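Local coordinates for protein acid phosphatase (Mycobacterium tuberculosis, PDB 2A6P) that removes phosphate from a broad range of phosphomonoesters as a homodimer and can serve gluconeogenesis as a fructose-1,6-bisphosphatase, at residues D59-L71 and G78-E90. Residues are numbered along the deposited sequence; the frame is centred on the assembly and turned at random.
Sequences DPIVICSPRRRTL and GLTVNEVTGLLAE
Ile63 and Glu83 pair side by side where strand 61-64 meets strand 83-84, the two parallel strands of a beta-alpha-beta unit whose helix, 68-76, packs Leu71 against Val84 on the Cys64 and Val84 side. In this histidine phosphatase fold 83-84 is an outermost strand, and 61-64 pairs on its other flank with strand 147-151. Four backbone bonds join them. Asn82 N, in the carbonyl plane, and Glu83 N both go to Val62 O, two successive amides gripping one oxygen; Cys64 N to Glu83 O (2.8 Å) and Thr85 N to Cys64 O run almost straight onto their carbonyls.

The tight part is on the Ile63 face. Ile63 chi1 of -62° sets CG1 anti to the carbonyl carbon and leaves CG2 anti to the backbone N, facing Thr85 and the 3-10 segment 86-88: CG2 lies 3.4 Å from Leu88 CD1, the side chains crossing at about a right angle, and 3.5 Å from Thr85 CG2 alongside. Packing thins toward solvent at Glu83, whose CB stays 4.1 Å from Ile63 CG1 while the bent chain leads its carboxylate away. The other face is looser: Leu71 CD2 meets exposed Val84 CG2 at 4.0 Å.

Beyond the strands both segments run to the active site. Ser65 touches His152, the likely transition-state stabiliser, and Glu90 is the probable proton donor/acceptor. Arg67, salt-bridged to Glu34, donates from NH1 to a water oxygen at 3.2 Å, and Glu90 N to the same oxygen at 2.7 Å.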
ATOM      1  N   ASP A  59      -9.312  16.050 -14.300  1.00 35.91           N
ATOM      2  CA  ASP A  59      -8.605  16.454 -15.516  1.00 35.54           C
ATOM      3  C   ASP A  59      -7.145  15.987 -15.470  1.00 33.18           C
ATOM      4  O   ASP A  59      -6.220  16.793 -15.529  1.00 34.04           O
ATOM      5  CB  ASP A  59      -8.685  17.978 -15.656  1.00 37.98           C
ATOM      6  CG  ASP A  59      -8.060  18.484 -16.943  1.00 41.74           C
ATOM      7  OD1 ASP A  59      -8.254  17.834 -18.001  1.00 42.20           O
ATOM      8  OD2 ASP A  59      -7.387  19.541 -16.892  1.00 41.88           O
ATOM      9  N   PRO A  60      -6.935  14.663 -15.377  1.00 30.41           N
ATOM     10  CA  PRO A  60      -5.645  13.964 -15.306  1.00 27.76           C
ATOM     11  C   PRO A  60      -4.642  14.191 -16.436  1.00 25.97           C
ATOM     12  O   PRO A  60      -4.999  14.151 -17.620  1.00 26.10           O
ATOM     13  CB  PRO A  60      -6.049  12.488 -15.261  1.00 27.71           C
ATOM     14  CG  PRO A  60      -7.460  12.504 -14.838  1.00 29.03           C
ATOM     15  CD  PRO A  60      -8.029  13.687 -15.510  1.00 29.36           C
ATOM     16  N   ILE A  61      -3.383  14.425 -16.070  1.00 24.04           N
ATOM     17  CA  ILE A  61      -2.339  14.554 -17.076  1.00 21.99           C
ATOM     18  C   ILE A  61      -1.662  13.181 -17.036  1.00 21.03           C
ATOM     19  O   ILE A  61      -1.191  12.740 -15.983  1.00 21.40           O
ATOM     20  CB  ILE A  61      -1.313  15.671 -16.754  1.00 20.78           C
ATOM     21  CG1 ILE A  61      -0.207  15.662 -17.820  1.00 20.43           C
ATOM     22  CG2 ILE A  61      -0.755  15.488 -15.365  1.00 18.70           C
ATOM     23  CD1 ILE A  61       0.863  16.733 -17.626  1.00 22.95           C
ATOM     24  N   VAL A  62      -1.652  12.498 -18.178  1.00 19.73           N
ATOM     25  CA  VAL A  62      -1.070  11.158 -18.278  1.00 19.32           C
ATOM     26  C   VAL A  62       0.321  11.124 -18.909  1.00 18.65           C
ATOM     27  O   VAL A  62       0.508  11.530 -20.065  1.00 18.36           O
ATOM     28  CB  VAL A  62      -1.999  10.223 -19.089  1.00 18.97           C
ATOM     29  CG1 VAL A  62      -1.414   8.825 -19.142  1.00 19.59           C
ATOM     30  CG2 VAL A  62      -3.408  10.207 -18.465  1.00 19.33           C
ATOM     31  N   ILE A  63       1.286  10.639 -18.131  1.00 18.92           N
ATOM     32  CA  ILE A  63       2.673  10.510 -18.555  1.00 18.74           C
ATOM     33  C   ILE A  63       2.925   9.011 -18.709  1.00 19.47           C
ATOM     34  O   ILE A  63       2.596   8.228 -17.809  1.00 19.84           O
ATOM     35  CB  ILE A  63       3.634  11.111 -17.502  1.00 20.47           C
ATOM     36  CG1 ILE A  63       3.368  12.613 -17.335  1.00 21.58           C
ATOM     37  CG2 ILE A  63       5.078  10.951 -17.960  1.00 22.37           C
ATOM     38  CD1 ILE A  63       2.044  12.949 -16.710  1.00 24.25           C
ATOM     39  N   CYS A  64       3.518   8.612 -19.830  1.00 18.04           N
ATOM     40  CA  CYS A  64       3.731   7.191 -20.113  1.00 18.24           C
ATOM     41  C   CYS A  64       5.163   6.796 -20.490  1.00 18.19           C
ATOM     42  O   CYS A  64       5.886   7.574 -21.098  1.00 17.79           O
ATOM     43  CB  CYS A  64       2.770   6.771 -21.247  1.00 17.58           C
ATOM     44  SG  CYS A  64       2.637   4.991 -21.634  1.00 17.60           S
ATOM     45  N   SER A  65       5.556   5.577 -20.126  1.00 18.62           N
ATOM     46  CA  SER A  65       6.882   5.064 -20.462  1.00 18.78           C
ATOM     47  C   SER A  65       6.901   4.771 -21.977  1.00 18.92           C
ATOM     48  O   SER A  65       5.882   4.361 -22.566  1.00 18.84           O
ATOM     49  CB  SER A  65       7.168   3.786 -19.682  1.00 20.13           C
ATOM     50  OG  SER A  65       8.285   3.113 -20.235  1.00 21.64           O
ATOM     51  N   PRO A  66       8.056   4.959 -22.623  1.00 16.92           N
ATOM     52  CA  PRO A  66       8.207   4.732 -24.068  1.00 17.80           C
ATOM     53  C   PRO A  66       8.033   3.306 -24.584  1.00 17.08           C
ATOM     54  O   PRO A  66       7.810   3.110 -25.774  1.00 17.25           O
ATOM     55  CB  PRO A  66       9.617   5.261 -24.353  1.00 19.69           C
ATOM     56  CG  PRO A  66       9.841   6.271 -23.254  1.00 18.62           C
ATOM     57  CD  PRO A  66       9.276   5.557 -22.062  1.00 17.49           C
ATOM     58  N   ARG A  67       8.164   2.314 -23.709  1.00 17.47           N
ATOM     59  CA  ARG A  67       8.034   0.917 -24.123  1.00 17.26           C
ATOM     60  C   ARG A  67       6.673   0.693 -24.752  1.00 17.30           C
ATOM     61  O   ARG A  67       5.697   1.350 -24.386  1.00 15.75           O
ATOM     62  CB  ARG A  67       8.215  -0.023 -22.926  1.00 15.86           C
ATOM     63  CG  ARG A  67       9.583   0.065 -22.234  1.00 16.07           C
ATOM     64  CD  ARG A  67      10.729  -0.403 -23.139  1.00 16.44           C
ATOM     65  NE  ARG A  67      11.125   0.607 -24.113  1.00 16.01           N
ATOM     66  CZ  ARG A  67      11.755   1.741 -23.809  1.00 17.99           C
ATOM     67  NH1 ARG A  67      12.078   2.025 -22.550  1.00 15.80           N
ATOM     68  NH2 ARG A  67      12.056   2.607 -24.770  1.00 20.13           N
ATOM     69  N   ARG A  68       6.609  -0.238 -25.698  1.00 18.57           N
ATOM     70  CA  ARG A  68       5.353  -0.526 -26.366  1.00 19.50           C
ATOM     71  C   ARG A  68       4.327  -1.166 -25.423  1.00 19.27           C
ATOM     72  O   ARG A  68       3.125  -0.900 -25.533  1.00 18.68           O
ATOM     73  CB  ARG A  68       5.580  -1.442 -27.571  1.00 23.43           C
ATOM     74  CG  ARG A  68       4.330  -1.558 -28.449  1.00 32.70           C
ATOM     75  CD  ARG A  68       3.893  -0.167 -28.952  1.00 38.57           C
ATOM     76  NE  ARG A  68       2.443   0.028 -28.898  1.00 43.24           N
ATOM     77  CZ  ARG A  68       1.823   1.154 -29.248  1.00 45.46           C
ATOM     78  NH1 ARG A  68       2.523   2.197 -29.684  1.00 45.75           N
ATOM     79  NH2 ARG A  68       0.499   1.239 -29.157  1.00 46.15           N
ATOM     80  N   ARG A  69       4.788  -2.005 -24.497  1.00 17.07           N
ATOM     81  CA  ARG A  69       3.860  -2.644 -23.567  1.00 17.68           C
ATOM     82  C   ARG A  69       3.135  -1.625 -22.679  1.00 18.45           C
ATOM     83  O   ARG A  69       2.012  -1.878 -22.242  1.00 20.41           O
ATOM     84  CB  ARG A  69       4.590  -3.691 -22.700  1.00 15.83           C
ATOM     85  CG  ARG A  69       5.798  -3.181 -21.907  1.00 14.54           C
ATOM     86  CD  ARG A  69       6.485  -4.353 -21.210  1.00 14.16           C
ATOM     87  NE  ARG A  69       7.729  -4.002 -20.523  1.00 14.23           N
ATOM     88  CZ  ARG A  69       8.899  -3.788 -21.121  1.00 14.97           C
ATOM     89  NH1 ARG A  69       8.991  -3.873 -22.440  1.00 18.47           N
ATOM     90  NH2 ARG A  69       9.987  -3.533 -20.394  1.00 12.70           N
ATOM     91  N   THR A  70       3.777  -0.489 -22.395  1.00 17.72           N
ATOM     92  CA  THR A  70       3.148   0.547 -21.578  1.00 17.56           C
ATOM     93  C   THR A  70       2.275   1.449 -22.454  1.00 19.37           C
ATOM     94  O   THR A  70       1.188   1.861 -22.041  1.00 19.95           O
ATOM     95  CB  THR A  70       4.192   1.423 -20.809  1.00 17.77           C
ATOM     96  OG1 THR A  70       5.312   1.710 -21.654  1.00 15.21           O
ATOM     97  CG2 THR A  70       4.666   0.707 -19.534  1.00 15.55           C
ATOM     98  N   LEU A  71       2.738   1.750 -23.665  1.00 19.52           N
ATOM     99  CA  LEU A  71       1.942   2.581 -24.564  1.00 20.93           C
ATOM    100  C   LEU A  71       0.659   1.819 -24.880  1.00 21.96           C
ATOM    101  O   LEU A  71      -0.440   2.380 -24.877  1.00 20.57           O
ATOM    102  CB  LEU A  71       2.713   2.867 -25.860  1.00 20.16           C
ATOM    103  CG  LEU A  71       3.867   3.871 -25.737  1.00 19.74           C
ATOM    104  CD1 LEU A  71       4.671   3.888 -27.025  1.00 20.40           C
ATOM    105  CD2 LEU A  71       3.304   5.268 -25.434  1.00 21.02           C
ATOM    106  N   GLY A  78      -7.966   2.955 -22.412  1.00 28.75           N
ATOM    107  CA  GLY A  78      -8.802   4.053 -22.871  1.00 28.05           C
ATOM    108  C   GLY A  78      -8.297   5.419 -22.446  1.00 29.23           C
ATOM    109  O   GLY A  78      -9.071   6.366 -22.307  1.00 31.41           O
ATOM    110  N   LEU A  79      -6.991   5.532 -22.244  1.00 27.38           N
ATOM    111  CA  LEU A  79      -6.415   6.796 -21.835  1.00 26.30           C
ATOM    112  C   LEU A  79      -5.796   7.537 -23.015  1.00 27.02           C
ATOM    113  O   LEU A  79      -5.412   6.935 -24.016  1.00 27.66           O
ATOM    114  CB  LEU A  79      -5.325   6.558 -20.786  1.00 26.86           C
ATOM    115  CG  LEU A  79      -5.653   5.772 -19.515  1.00 26.49           C
ATOM    116  CD1 LEU A  79      -4.366   5.499 -18.741  1.00 24.92           C
ATOM    117  CD2 LEU A  79      -6.638   6.556 -18.667  1.00 27.72           C
ATOM    118  N   THR A  80      -5.710   8.855 -22.895  1.00 27.13           N
ATOM    119  CA  THR A  80      -5.079   9.653 -23.925  1.00 26.29           C
ATOM    120  C   THR A  80      -3.817  10.158 -23.230  1.00 24.71           C
ATOM    121  O   THR A  80      -3.883  10.822 -22.184  1.00 22.78           O
ATOM    122  CB  THR A  80      -5.987  10.822 -24.387  1.00 28.49           C
ATOM    123  OG1 THR A  80      -6.185  11.746 -23.309  1.00 33.80           O
ATOM    124  CG2 THR A  80      -7.338  10.283 -24.829  1.00 29.72           C
ATOM    125  N   VAL A  81      -2.668   9.790 -23.793  1.00 23.87           N
ATOM    126  CA  VAL A  81      -1.367  10.159 -23.241  1.00 22.09           C
ATOM    127  C   VAL A  81      -0.956  11.592 -23.575  1.00 23.20           C
ATOM    128  O   VAL A  81      -1.008  12.013 -24.733  1.00 24.24           O
ATOM    129  CB  VAL A  81      -0.269   9.181 -23.738  1.00 21.37           C
ATOM    130  CG1 VAL A  81       1.099   9.598 -23.187  1.00 19.31           C
ATOM    131  CG2 VAL A  81      -0.614   7.759 -23.305  1.00 19.07           C
ATOM    132  N   ASN A  82      -0.531  12.329 -22.552  1.00 22.11           N
ATOM    133  CA  ASN A  82      -0.112  13.720 -22.708  1.00 22.37           C
ATOM    134  C   ASN A  82       1.392  13.852 -22.921  1.00 21.76           C
ATOM    135  O   ASN A  82       1.838  14.726 -23.656  1.00 22.83           O
ATOM    136  CB  ASN A  82      -0.520  14.541 -21.475  1.00 21.45           C
ATOM    137  CG  ASN A  82      -2.019  14.589 -21.285  1.00 23.86           C
ATOM    138  OD1 ASN A  82      -2.731  15.175 -22.098  1.00 25.40           O
ATOM    139  ND2 ASN A  82      -2.509  13.968 -20.218  1.00 20.66           N
ATOM    140  N   GLU A  83       2.167  12.988 -22.271  1.00 21.54           N
ATOM    141  CA  GLU A  83       3.625  13.026 -22.393  1.00 22.72           C
ATOM    142  C   GLU A  83       4.211  11.608 -22.393  1.00 22.31           C
ATOM    143  O   GLU A  83       3.850  10.779 -21.550  1.00 20.89           O
ATOM    144  CB  GLU A  83       4.251  13.785 -21.215  1.00 24.41           C
ATOM    145  CG  GLU A  83       3.566  15.082 -20.783  1.00 30.50           C
ATOM    146  CD  GLU A  83       4.095  16.321 -21.491  1.00 33.16           C
ATOM    147  OE1 GLU A  83       5.295  16.342 -21.833  1.00 35.63           O
ATOM    148  OE2 GLU A  83       3.320  17.285 -21.688  1.00 35.78           O
ATOM    149  N   VAL A  84       5.104  11.339 -23.343  1.00 21.46           N
ATOM    150  CA  VAL A  84       5.782  10.047 -23.419  1.00 20.20           C
ATOM    151  C   VAL A  84       7.235  10.382 -23.103  1.00 19.86           C
ATOM    152  O   VAL A  84       7.834  11.219 -23.773  1.00 20.53           O
ATOM    153  CB  VAL A  84       5.690   9.418 -24.821  1.00 19.40           C
ATOM    154  CG1 VAL A  84       6.494   8.112 -24.864  1.00 19.99           C
ATOM    155  CG2 VAL A  84       4.242   9.141 -25.164  1.00 19.22           C
ATOM    156  N   THR A  85       7.797   9.748 -22.076  1.00 18.06           N
ATOM    157  CA  THR A  85       9.164  10.037 -21.681  1.00 18.23           C
ATOM    158  C   THR A  85       9.890   8.860 -21.033  1.00 18.99           C
ATOM    159  O   THR A  85       9.309   8.092 -20.260  1.00 17.92           O
ATOM    160  CB  THR A  85       9.185  11.256 -20.709  1.00 20.13           C
ATOM    161  OG1 THR A  85      10.482  11.393 -20.100  1.00 20.77           O
ATOM    162  CG2 THR A  85       8.125  11.079 -19.623  1.00 21.05           C
ATOM    163  N   GLY A  86      11.171   8.723 -21.368  1.00 19.36           N
ATOM    164  CA  GLY A  86      11.973   7.655 -20.808  1.00 17.49           C
ATOM    165  C   GLY A  86      12.130   7.846 -19.314  1.00 18.33           C
ATOM    166  O   GLY A  86      12.664   6.980 -18.622  1.00 18.91           O
ATOM    167  N   LEU A  87      11.677   8.986 -18.806  1.00 17.42           N
ATOM    168  CA  LEU A  87      11.769   9.245 -17.373  1.00 17.80           C
ATOM    169  C   LEU A  87      11.048   8.137 -16.586  1.00 17.79           C
ATOM    170  O   LEU A  87      11.427   7.808 -15.454  1.00 17.05           O
ATOM    171  CB  LEU A  87      11.137  10.601 -17.032  1.00 18.50           C
ATOM    172  CG  LEU A  87      11.209  10.969 -15.547  1.00 18.70           C
ATOM    173  CD1 LEU A  87      12.676  11.142 -15.170  1.00 16.79           C
ATOM    174  CD2 LEU A  87      10.413  12.248 -15.263  1.00 18.11           C
ATOM    175  N   LEU A  88      10.009   7.571 -17.191  1.00 17.13           N
ATOM    176  CA  LEU A  88       9.237   6.523 -16.538  1.00 18.31           C
ATOM    177  C   LEU A  88       9.658   5.116 -16.969  1.00 17.95           C
ATOM    178  O   LEU A  88       8.978   4.138 -16.646  1.00 17.67           O
ATOM    179  CB  LEU A  88       7.740   6.709 -16.826  1.00 17.49           C
ATOM    180  CG  LEU A  88       7.057   8.034 -16.462  1.00 20.25           C
ATOM    181  CD1 LEU A  88       5.539   7.871 -16.591  1.00 19.23           C
ATOM    182  CD2 LEU A  88       7.405   8.439 -15.044  1.00 20.54           C
ATOM    183  N   ALA A  89      10.771   5.013 -17.695  1.00 16.16           N
ATOM    184  CA  ALA A  89      11.251   3.720 -18.176  1.00 16.84           C
ATOM    185  C   ALA A  89      11.617   2.792 -17.019  1.00 17.50           C
ATOM    186  O   ALA A  89      11.938   3.247 -15.919  1.00 16.37           O
ATOM    187  CB  ALA A  89      12.456   3.923 -19.098  1.00 16.53           C
ATOM    188  N   GLU A  90      11.555   1.484 -17.250  1.00 17.89           N
ATOM    189  CA  GLU A  90      11.900   0.552 -16.184  1.00 17.52           C
ATOM    190  C   GLU A  90      13.375   0.672 -15.841  1.00 17.47           C
ATOM    191  O   GLU A  90      14.145   1.289 -16.573  1.00 17.78           O
ATOM    192  CB  GLU A  90      11.593  -0.892 -16.600  1.00 19.40           C
ATOM    193  CG  GLU A  90      11.934  -1.939 -15.537  1.00 16.53           C
ATOM    194  CD  GLU A  90      11.275  -1.656 -14.191  1.00 18.87           C
ATOM    195  OE1 GLU A  90      11.626  -0.652 -13.528  1.00 17.05           O
ATOM    196  OE2 GLU A  90      10.393  -2.446 -13.802  1.00 17.76           O
TER
HETATM  197  O   HOH W   1      -4.837  13.117 -20.498  1.00 32.46           O
HETATM  198  O   HOH W   2      11.984   0.511 -19.765  1.00 14.97           O